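Local coordinates for protein borrelidin polyketide synthase, type I (Streptomyces parvulus, PDB 6OBT) that probably dehydrates a beta-hydroxyacyl intermediate during borrelidin assembly, as the dehydratase domain of a modular polyketide synthase, at residues P82-L91 against Y224-V235; C99-P110 against V148-G158. All blocks are in the same frame, centred on the assembly; numbering follows the deposited sequence.

In the fold
The two contacts lie in the double hotdog fold of polyketide dehydratases, their centres about 13 Å apart. Contact 1 is close to the middle of the chain, about 2 Å between centres, and joins helices 83-97 and 228-236; contact 2, about 11 Å from the chain centre, pairs strands 101-107 and 148-156. Helix 83-97 links them: W86 and A90, not used in contact 1, rest on the sheet, and V87 and L91 touch both F231 and strand 101-107. W86 CE2 lies 3.5 Å from H150 CB, the rings nearly parallel, and A90 CB 3.8 Å from V102 CG2. Contact 1 also includes D232, whose family motif suggests the active site; contact 2 forms sheet behind this helix.

Contact 1. Residues P82-L91 against Y224-V235; sequences PGVVWVELAL and YGLHPGLFDAAV
E88 of helix 83-91 reaches across to the loop that leads into helix 228-235, and its carboxylate closes on two consecutive backbone amides. At its start, E88 CB lies beside the F231 ring, 4.1 Å from F231 CD1. The chain then bends at chi2 (82°), which turns the carboxylate toward G225 and L226, leaving E88 CD beside G225 N and L226 O. E88 OE1 receives G225 N at 2.7 Å on its syn lone pair and also sits at the edge of the Y224 ring. E88 OE2 takes L226 N at 3.0 Å; this bond is almost straight (177° at the hydrogen), although the donor stands clear of the carboxylate plane on the syn side. Outside the two segments, H42 NE2 adds a second bond to OE1.

Apolar side chains interlock along helix 83-91. V84 is a knob in the hole formed by P228, F231, D232 and V235, with its CB 4.0 Å from the F231 ring centroid in a CH-pi contact over one face. V84 CG1 continues to V235 CG2 at 3.9 Å. F231 answers as a knob among V84, V87, E88 and L91, while V85 CG2 meets P228 CB at 3.7 Å. The segments of the helices cross at 117°.

A water accepts from V84 N at 3.0 Å and donates to D232 OD2 at 2.8 Å, so the first turn of one helix is tied to the aspartate of the other. D232 OD1 bonds H236 ND1; the pair fits the DxxxH signature of polyketide dehydratases, consistent with an active-site place for D232. For E88 the chemistry is clearer: a buried carboxylate with three N-H donors is probably ionised, and its hydrogen bonds to the two backbone N-H groups probably hold the loop's path into the second helix.

Contact 2. Residues C99-P110 against V148-G158; sequences CDSVDELTLQSP and VTHAEGILGAG
S109 O is gripped twice. H150 ND1 donates to S109 O over 2.8 Å, nearly straight (171°) and within the imidazole plane but above the carbonyl plane, and water 2 donates to S109 O from 2.7 Å. The same water donates to H150 O, which also receives Q108 N at 2.9 Å. With NE2 bonded to S140 OG, the ring is held at both nitrogens.

Close by, the extended chain of Q108 delivers Q108 NE2 to the anti lone pair of E152 OE1 at 2.7 Å, amide and carboxylate planes 64° apart. From this end an antiparallel ladder runs to S101 and G156, with T106, E104 and S101 forming hydrogen-bonded pairs with E152, I154 and G156. D103 and E104 both face I154, a classic beta bulge that shifts the register by one. G153 lets L105 CD1 fold over the partner strand, 3.5 Å from E152 O.

The face bearing V102, L105, L107, A151 and L155 is apolar; L107 CD2 meets A151 CB at 3.7 Å. Here V87 of helix 83-97 touches L105, while strand 254-263 bonds the far edge of 101-107 and strand 134-142 flanks 148-156.

Contact 1. Residues P82-L91 against Y224-V235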
loop_
_atom_site.group_PDB
_atom_site.type_symbol
_atom_site.label_atom_id
_atom_site.label_comp_id
_atom_site.label_asym_id
_atom_site.label_seq_id
_atom_site.Cartn_x
_atom_site.Cartn_y
_atom_site.Cartn_z
ATOM N N PRO A 82 -22.828 -6.167 -0.653
ATOM C CA PRO A 82 -23.862 -5.135 -0.761
ATOM C C PRO A 82 -23.230 -3.815 -1.192
ATOM O O PRO A 82 -22.131 -3.461 -0.761
ATOM C CB PRO A 82 -24.480 -5.076 0.644
ATOM C CG PRO A 82 -23.567 -5.826 1.539
ATOM C CD PRO A 82 -22.674 -6.704 0.708
ATOM N N GLY A 83 -23.899 -3.128 -2.120
ATOM C CA GLY A 83 -23.414 -1.835 -2.580
ATOM C C GLY A 83 -23.166 -0.844 -1.461
ATOM O O GLY A 83 -22.253 -0.012 -1.549
ATOM N N VAL A 84 -23.945 -0.921 -0.381
ATOM C CA VAL A 84 -23.719 0.012 0.722
ATOM C C VAL A 84 -22.378 -0.246 1.404
ATOM O O VAL A 84 -21.891 0.624 2.128
ATOM C CB VAL A 84 -24.851 -0.030 1.765
ATOM C CG1 VAL A 84 -26.168 0.525 1.175
ATOM C CG2 VAL A 84 -25.033 -1.432 2.307
ATOM N N VAL A 85 -21.745 -1.407 1.187
ATOM C CA VAL A 85 -20.398 -1.580 1.735
ATOM C C VAL A 85 -19.457 -0.526 1.158
ATOM O O VAL A 85 -18.602 0.023 1.867
ATOM C CB VAL A 85 -19.863 -3.007 1.473
ATOM C CG1 VAL A 85 -18.347 -3.038 1.683
ATOM C CG2 VAL A 85 -20.539 -4.006 2.401
ATOM N N TRP A 86 -19.605 -0.215 -0.134
ATOM C CA TRP A 86 -18.699 0.765 -0.723
ATOM C C TRP A 86 -18.973 2.160 -0.184
ATOM O O TRP A 86 -18.054 2.977 -0.101
ATOM C CB TRP A 86 -18.810 0.753 -2.243
ATOM C CG TRP A 86 -18.533 -0.626 -2.877
ATOM C CD1 TRP A 86 -19.395 -1.370 -3.614
ATOM C CD2 TRP A 86 -17.310 -1.379 -2.804
ATOM N NE1 TRP A 86 -18.791 -2.549 -4.007
ATOM C CE2 TRP A 86 -17.512 -2.574 -3.521
ATOM C CE3 TRP A 86 -16.068 -1.157 -2.193
ATOM C CZ2 TRP A 86 -16.507 -3.547 -3.663
ATOM C CZ3 TRP A 86 -15.076 -2.115 -2.327
ATOM C CH2 TRP A 86 -15.304 -3.299 -3.053
ATOM N N VAL A 87 -20.217 2.453 0.207
ATOM C CA VAL A 87 -20.482 3.755 0.819
ATOM C C VAL A 87 -19.880 3.816 2.217
ATOM O O VAL A 87 -19.286 4.829 2.613
ATOM C CB VAL A 87 -21.994 4.059 0.847
ATOM C CG1 VAL A 87 -22.225 5.495 1.386
ATOM C CG2 VAL A 87 -22.585 3.905 -0.533
ATOM N N GLU A 88 -20.075 2.750 3.002
ATOM C CA GLU A 88 -19.460 2.638 4.319
ATOM C C GLU A 88 -17.946 2.842 4.258
ATOM O O GLU A 88 -17.366 3.575 5.084
ATOM C CB GLU A 88 -19.830 1.267 4.910
ATOM C CG GLU A 88 -18.805 0.653 5.883
ATOM C CD GLU A 88 -18.952 1.223 7.276
ATOM O OE1 GLU A 88 -18.296 0.737 8.219
ATOM O OE2 GLU A 88 -19.739 2.177 7.421
ATOM N N LEU A 89 -17.277 2.202 3.285
ATOM C CA LEU A 89 -15.831 2.382 3.149
ATOM C C LEU A 89 -15.483 3.815 2.766
ATOM O O LEU A 89 -14.492 4.362 3.249
ATOM C CB LEU A 89 -15.265 1.398 2.113
ATOM C CG LEU A 89 -15.337 -0.067 2.535
ATOM C CD1 LEU A 89 -14.849 -1.009 1.414
ATOM C CD2 LEU A 89 -14.568 -0.295 3.815
ATOM N N ALA A 90 -16.270 4.434 1.882
ATOM C CA ALA A 90 -16.010 5.826 1.539
ATOM C C ALA A 90 -16.167 6.731 2.758
ATOM O O ALA A 90 -15.351 7.639 2.972
ATOM C CB ALA A 90 -16.943 6.275 0.414
ATOM N N LEU A 91 -17.208 6.494 3.573
ATOM C CA LEU A 91 -17.409 7.295 4.783
ATOM C C LEU A 91 -16.240 7.132 5.745
ATOM O O LEU A 91 -15.828 8.091 6.415
ATOM C CB LEU A 91 -18.719 6.900 5.476
ATOM C CG LEU A 91 -19.993 7.407 4.804
ATOM C CD1 LEU A 91 -21.214 6.550 5.184
ATOM C CD2 LEU A 91 -20.222 8.860 5.225
ATOM N N TYR A 224 -16.755 -1.161 12.367
ATOM C CA TYR A 224 -17.536 -0.567 11.295
ATOM C C TYR A 224 -18.002 0.818 11.717
ATOM O O TYR A 224 -18.094 1.127 12.905
ATOM C CB TYR A 224 -18.738 -1.447 10.940
ATOM C CG TYR A 224 -18.333 -2.811 10.448
ATOM C CD1 TYR A 224 -18.060 -3.020 9.107
ATOM C CD2 TYR A 224 -18.242 -3.893 11.318
ATOM C CE1 TYR A 224 -17.684 -4.257 8.635
ATOM C CE2 TYR A 224 -17.871 -5.156 10.851
ATOM C CZ TYR A 224 -17.593 -5.325 9.506
ATOM O OH TYR A 224 -17.214 -6.563 9.014
ATOM N N GLY A 225 -18.270 1.663 10.728
ATOM C CA GLY A 225 -18.916 2.926 11.000
ATOM C C GLY A 225 -20.390 2.614 11.222
ATOM O O GLY A 225 -20.915 2.788 12.330
ATOM N N LEU A 226 -21.043 2.118 10.172
ATOM C CA LEU A 226 -22.393 1.556 10.239
ATOM C C LEU A 226 -22.356 0.161 9.645
ATOM O O LEU A 226 -22.070 0.003 8.450
ATOM C CB LEU A 226 -23.405 2.432 9.493
ATOM C CG LEU A 226 -24.863 1.950 9.532
ATOM C CD1 LEU A 226 -25.357 1.931 10.973
ATOM C CD2 LEU A 226 -25.749 2.833 8.681
ATOM N N HIS A 227 -22.633 -0.853 10.473
ATOM C CA HIS A 227 -22.528 -2.241 10.023
ATOM C C HIS A 227 -23.270 -2.440 8.701
ATOM O O HIS A 227 -24.437 -2.026 8.580
ATOM C CB HIS A 227 -23.109 -3.194 11.071
ATOM C CG HIS A 227 -22.766 -4.633 10.843
ATOM N ND1 HIS A 227 -23.427 -5.422 9.922
ATOM C CD2 HIS A 227 -21.834 -5.429 11.422
ATOM C CE1 HIS A 227 -22.907 -6.639 9.936
ATOM N NE2 HIS A 227 -21.938 -6.671 10.839
ATOM N N PRO A 228 -22.651 -3.095 7.709
ATOM C CA PRO A 228 -23.312 -3.259 6.397
ATOM C C PRO A 228 -24.706 -3.861 6.442
ATOM O O PRO A 228 -25.547 -3.509 5.602
ATOM C CB PRO A 228 -22.328 -4.164 5.641
ATOM C CG PRO A 228 -20.990 -3.746 6.185
ATOM C CD PRO A 228 -21.221 -3.463 7.655
ATOM N N GLY A 229 -24.974 -4.786 7.364
ATOM C CA GLY A 229 -26.288 -5.412 7.376
ATOM C C GLY A 229 -27.371 -4.445 7.799
ATOM O O GLY A 229 -28.513 -4.527 7.328
ATOM N N LEU A 230 -27.026 -3.522 8.688
ATOM C CA LEU A 230 -27.974 -2.510 9.131
ATOM C C LEU A 230 -28.068 -1.381 8.112
ATOM O O LEU A 230 -29.167 -0.928 7.776
ATOM C CB LEU A 230 -27.547 -1.988 10.497
ATOM C CG LEU A 230 -28.411 -0.915 11.141
ATOM C CD1 LEU A 230 -29.811 -1.460 11.302
ATOM C CD2 LEU A 230 -27.843 -0.532 12.472
ATOM N N PHE A 231 -26.915 -0.949 7.588
ATOM C CA PHE A 231 -26.894 -0.017 6.466
ATOM C C PHE A 231 -27.752 -0.534 5.306
ATOM O O PHE A 231 -28.548 0.216 4.724
ATOM C CB PHE A 231 -25.426 0.195 6.042
ATOM C CG PHE A 231 -25.138 1.512 5.352
ATOM C CD1 PHE A 231 -23.853 2.037 5.374
ATOM C CD2 PHE A 231 -26.116 2.186 4.641
ATOM C CE1 PHE A 231 -23.553 3.228 4.737
ATOM C CE2 PHE A 231 -25.826 3.371 3.998
ATOM C CZ PHE A 231 -24.544 3.887 4.036
ATOM N N ASP A 232 -27.618 -1.823 4.956
ATOM C CA ASP A 232 -28.377 -2.333 3.820
ATOM C C ASP A 232 -29.872 -2.394 4.128
ATOM O O ASP A 232 -30.711 -2.107 3.261
ATOM C CB ASP A 232 -27.879 -3.723 3.413
ATOM C CG ASP A 232 -28.601 -4.250 2.210
ATOM O OD1 ASP A 232 -29.383 -5.229 2.337
ATOM O OD2 ASP A 232 -28.417 -3.651 1.131
ATOM N N ALA A 233 -30.226 -2.790 5.347
ATOM C CA ALA A 233 -31.646 -2.857 5.687
ATOM C C ALA A 233 -32.279 -1.469 5.722
ATOM O O ALA A 233 -33.479 -1.332 5.448
ATOM C CB ALA A 233 -31.825 -3.571 7.018
ATOM N N ALA A 234 -31.489 -0.431 6.022
ATOM C CA ALA A 234 -31.986 0.942 5.932
ATOM C C ALA A 234 -32.451 1.257 4.517
ATOM O O ALA A 234 -33.503 1.882 4.317
ATOM C CB ALA A 234 -30.901 1.928 6.370
ATOM N N VAL A 235 -31.686 0.805 3.524
ATOM C CA VAL A 235 -31.990 1.048 2.117
ATOM C C VAL A 235 -33.051 0.085 1.605
ATOM O O VAL A 235 -33.968 0.489 0.880
ATOM C CB VAL A 235 -30.697 0.956 1.281
ATOM C CG1 VAL A 235 -31.032 1.027 -0.200
ATOM C CG2 VAL A 235 -29.745 2.071 1.673
HETATM O O HOH W 1 -26.561 -2.459 -0.523
#

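Contact 2. Residues C99-P110 against V148-G158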
loop_
_atom_site.group_PDB
_atom_site.type_symbol
_atom_site.label_atom_id
_atom_site.label_comp_id
_atom_site.label_asym_id
_atom_site.label_seq_id
_atom_site.Cartn_x
_atom_site.Cartn_y
_atom_site.Cartn_z
ATOM N N CYS A 99 -12.632 14.581 5.141
ATOM C CA CYS A 99 -13.770 14.842 4.256
ATOM C C CYS A 99 -14.979 14.097 4.824
ATOM O O CYS A 99 -15.201 12.923 4.530
ATOM C CB CYS A 99 -13.470 14.396 2.819
ATOM S SG CYS A 99 -12.208 15.348 1.923
ATOM N N ASP A 100 -15.767 14.784 5.637
ATOM C CA ASP A 100 -16.862 14.147 6.358
ATOM C C ASP A 100 -18.090 13.878 5.492
ATOM O O ASP A 100 -19.133 13.482 6.028
ATOM C CB ASP A 100 -17.257 15.006 7.557
ATOM C CG ASP A 100 -17.852 16.329 7.141
ATOM O OD1 ASP A 100 -19.030 16.588 7.465
ATOM O OD2 ASP A 100 -17.137 17.106 6.473
ATOM N N SER A 101 -18.015 14.080 4.180
ATOM C CA SER A 101 -19.181 13.896 3.329
ATOM C C SER A 101 -18.801 13.094 2.097
ATOM O O SER A 101 -17.749 13.325 1.488
ATOM C CB SER A 101 -19.790 15.234 2.901
ATOM O OG SER A 101 -20.771 15.051 1.891
ATOM N N VAL A 102 -19.652 12.132 1.755
ATOM C CA VAL A 102 -19.589 11.473 0.451
ATOM C C VAL A 102 -20.490 12.317 -0.444
ATOM O O VAL A 102 -21.713 12.156 -0.470
ATOM C CB VAL A 102 -20.009 10.003 0.521
ATOM C CG1 VAL A 102 -19.931 9.358 -0.852
ATOM C CG2 VAL A 102 -19.111 9.232 1.501
ATOM N N ASP A 103 -19.880 13.298 -1.118
ATOM C CA ASP A 103 -20.623 14.146 -2.047
ATOM C C ASP A 103 -21.325 13.309 -3.103
ATOM O O ASP A 103 -22.450 13.620 -3.519
ATOM C CB ASP A 103 -19.680 15.142 -2.726
ATOM C CG ASP A 103 -19.279 16.299 -1.820
ATOM O OD1 ASP A 103 -18.552 17.197 -2.300
ATOM O OD2 ASP A 103 -19.675 16.304 -0.632
ATOM N N GLU A 104 -20.671 12.235 -3.545
ATOM C CA GLU A 104 -21.118 11.487 -4.710
ATOM C C GLU A 104 -20.440 10.125 -4.694
ATOM O O GLU A 104 -19.216 10.052 -4.536
ATOM C CB GLU A 104 -20.755 12.263 -5.982
ATOM C CG GLU A 104 -21.761 12.219 -7.091
ATOM C CD GLU A 104 -21.120 12.507 -8.435
ATOM O OE1 GLU A 104 -21.364 11.739 -9.393
ATOM O OE2 GLU A 104 -20.365 13.502 -8.525
ATOM N N LEU A 105 -21.223 9.054 -4.852
ATOM C CA LEU A 105 -20.648 7.730 -5.096
ATOM C C LEU A 105 -21.545 6.977 -6.069
ATOM O O LEU A 105 -22.762 6.891 -5.869
ATOM C CB LEU A 105 -20.469 6.920 -3.806
ATOM C CG LEU A 105 -19.481 5.759 -3.983
ATOM C CD1 LEU A 105 -18.054 6.281 -4.159
ATOM C CD2 LEU A 105 -19.551 4.769 -2.840
ATOM N N THR A 106 -20.949 6.445 -7.128
ATOM C CA THR A 106 -21.687 5.755 -8.176
ATOM C C THR A 106 -21.151 4.339 -8.270
ATOM O O THR A 106 -19.936 4.149 -8.424
ATOM C CB THR A 106 -21.533 6.468 -9.519
ATOM O OG1 THR A 106 -21.670 7.884 -9.323
ATOM C CG2 THR A 106 -22.603 5.985 -10.489
ATOM N N LEU A 107 -22.036 3.354 -8.141
ATOM C CA LEU A 107 -21.581 1.969 -8.193
ATOM C C LEU A 107 -21.451 1.512 -9.641
ATOM O O LEU A 107 -22.150 1.997 -10.536
ATOM C CB LEU A 107 -22.535 1.060 -7.416
ATOM C CG LEU A 107 -22.737 1.500 -5.959
ATOM C CD1 LEU A 107 -23.593 0.534 -5.172
ATOM C CD2 LEU A 107 -21.391 1.698 -5.253
ATOM N N GLN A 108 -20.518 0.581 -9.875
ATOM C CA GLN A 108 -20.276 0.072 -11.220
ATOM C C GLN A 108 -20.454 -1.437 -11.166
ATOM O O GLN A 108 -21.547 -1.906 -10.836
ATOM C CB GLN A 108 -18.922 0.530 -11.738
ATOM C CG GLN A 108 -18.757 2.040 -11.803
ATOM C CD GLN A 108 -17.415 2.444 -12.391
ATOM O OE1 GLN A 108 -16.651 1.598 -12.855
ATOM N NE2 GLN A 108 -17.122 3.738 -12.371
ATOM N N SER A 109 -19.416 -2.211 -11.437
ATOM C CA SER A 109 -19.532 -3.661 -11.470
ATOM C C SER A 109 -19.785 -4.196 -10.065
ATOM O O SER A 109 -19.174 -3.717 -9.103
ATOM C CB SER A 109 -18.244 -4.277 -12.023
ATOM O OG SER A 109 -17.847 -3.628 -13.217
ATOM N N PRO A 110 -20.638 -5.200 -9.913
ATOM C CA PRO A 110 -20.823 -5.814 -8.597
ATOM C C PRO A 110 -19.661 -6.739 -8.265
ATOM O O PRO A 110 -18.879 -7.148 -9.131
ATOM C CB PRO A 110 -22.133 -6.593 -8.757
ATOM C CG PRO A 110 -22.125 -6.993 -10.210
ATOM C CD PRO A 110 -21.422 -5.882 -10.963
ATOM N N VAL A 148 -10.848 -4.644 -10.975
ATOM C CA VAL A 148 -12.228 -4.336 -11.344
ATOM C C VAL A 148 -12.656 -3.135 -10.524
ATOM O O VAL A 148 -12.438 -3.108 -9.309
ATOM C CB VAL A 148 -13.194 -5.514 -11.095
ATOM C CG1 VAL A 148 -14.632 -5.087 -11.390
ATOM C CG2 VAL A 148 -12.819 -6.708 -11.952
ATOM N N THR A 149 -13.251 -2.142 -11.179
ATOM C CA THR A 149 -13.702 -0.939 -10.483
ATOM C C THR A 149 -15.149 -1.130 -10.035
ATOM O O THR A 149 -16.036 -1.395 -10.858
ATOM C CB THR A 149 -13.577 0.297 -11.375
ATOM O OG1 THR A 149 -12.248 0.387 -11.909
ATOM C CG2 THR A 149 -13.916 1.577 -10.577
ATOM N N HIS A 150 -15.384 -0.996 -8.733
ATOM C CA HIS A 150 -16.703 -1.211 -8.171
ATOM C C HIS A 150 -17.415 0.084 -7.821
ATOM O O HIS A 150 -18.641 0.073 -7.701
ATOM C CB HIS A 150 -16.609 -2.097 -6.919
ATOM C CG HIS A 150 -16.071 -3.462 -7.203
ATOM N ND1 HIS A 150 -16.748 -4.377 -7.983
ATOM C CD2 HIS A 150 -14.902 -4.050 -6.855
ATOM C CE1 HIS A 150 -16.022 -5.479 -8.094
ATOM N NE2 HIS A 150 -14.897 -5.302 -7.419
ATOM N N ALA A 151 -16.688 1.191 -7.676
ATOM C CA ALA A 151 -17.332 2.462 -7.348
ATOM C C ALA A 151 -16.353 3.605 -7.579
ATOM O O ALA A 151 -15.137 3.440 -7.435
ATOM C CB ALA A 151 -17.832 2.483 -5.902
ATOM N N GLU A 152 -16.903 4.767 -7.944
ATOM C CA GLU A 152 -16.126 5.989 -8.092
ATOM C C GLU A 152 -16.944 7.138 -7.529
ATOM O O GLU A 152 -18.178 7.118 -7.584
ATOM C CB GLU A 152 -15.749 6.262 -9.556
ATOM C CG GLU A 152 -14.782 5.209 -10.133
ATOM C CD GLU A 152 -14.267 5.551 -11.516
ATOM O OE1 GLU A 152 -14.769 4.970 -12.500
ATOM O OE2 GLU A 152 -13.349 6.389 -11.624
ATOM N N GLY A 153 -16.259 8.122 -6.964
ATOM C CA GLY A 153 -16.994 9.219 -6.368
ATOM C C GLY A 153 -16.099 10.336 -5.883
ATOM O O GLY A 153 -14.909 10.403 -6.209
ATOM N N ILE A 154 -16.709 11.210 -5.081
ATOM C CA ILE A 154 -16.134 12.481 -4.645
ATOM C C ILE A 154 -16.401 12.629 -3.155
ATOM O O ILE A 154 -17.552 12.509 -2.716
ATOM C CB ILE A 154 -16.756 13.677 -5.396
ATOM C CG1 ILE A 154 -16.776 13.436 -6.907
ATOM C CG2 ILE A 154 -16.080 14.991 -5.008
ATOM C CD1 ILE A 154 -15.478 13.741 -7.582
ATOM N N LEU A 155 -15.351 12.896 -2.383
ATOM C CA LEU A 155 -15.476 13.173 -0.960
ATOM C C LEU A 155 -15.378 14.674 -0.742
ATOM O O LEU A 155 -14.543 15.344 -1.356
ATOM C CB LEU A 155 -14.402 12.451 -0.151
ATOM C CG LEU A 155 -14.334 10.947 -0.421
ATOM C CD1 LEU A 155 -13.049 10.360 0.167
ATOM C CD2 LEU A 155 -15.589 10.257 0.135
ATOM N N GLY A 156 -16.248 15.203 0.124
ATOM C CA GLY A 156 -16.348 16.629 0.320
ATOM C C GLY A 156 -16.414 16.984 1.795
ATOM O O GLY A 156 -16.476 16.118 2.670
ATOM N N ALA A 157 -16.391 18.284 2.045
ATOM C CA ALA A 157 -16.450 18.813 3.394
ATOM C C ALA A 157 -17.892 19.091 3.786
ATOM O O ALA A 157 -18.720 19.476 2.953
ATOM C CB ALA A 157 -15.626 20.094 3.511
ATOM N N GLY A 158 -18.186 18.868 5.066
ATOM C CA GLY A 158 -19.441 19.259 5.681
ATOM C C GLY A 158 -20.700 18.902 4.922
ATOM O O GLY A 158 -20.716 17.971 4.112
HETATM O O HOH W 2 -20.453 -2.079 -7.395
#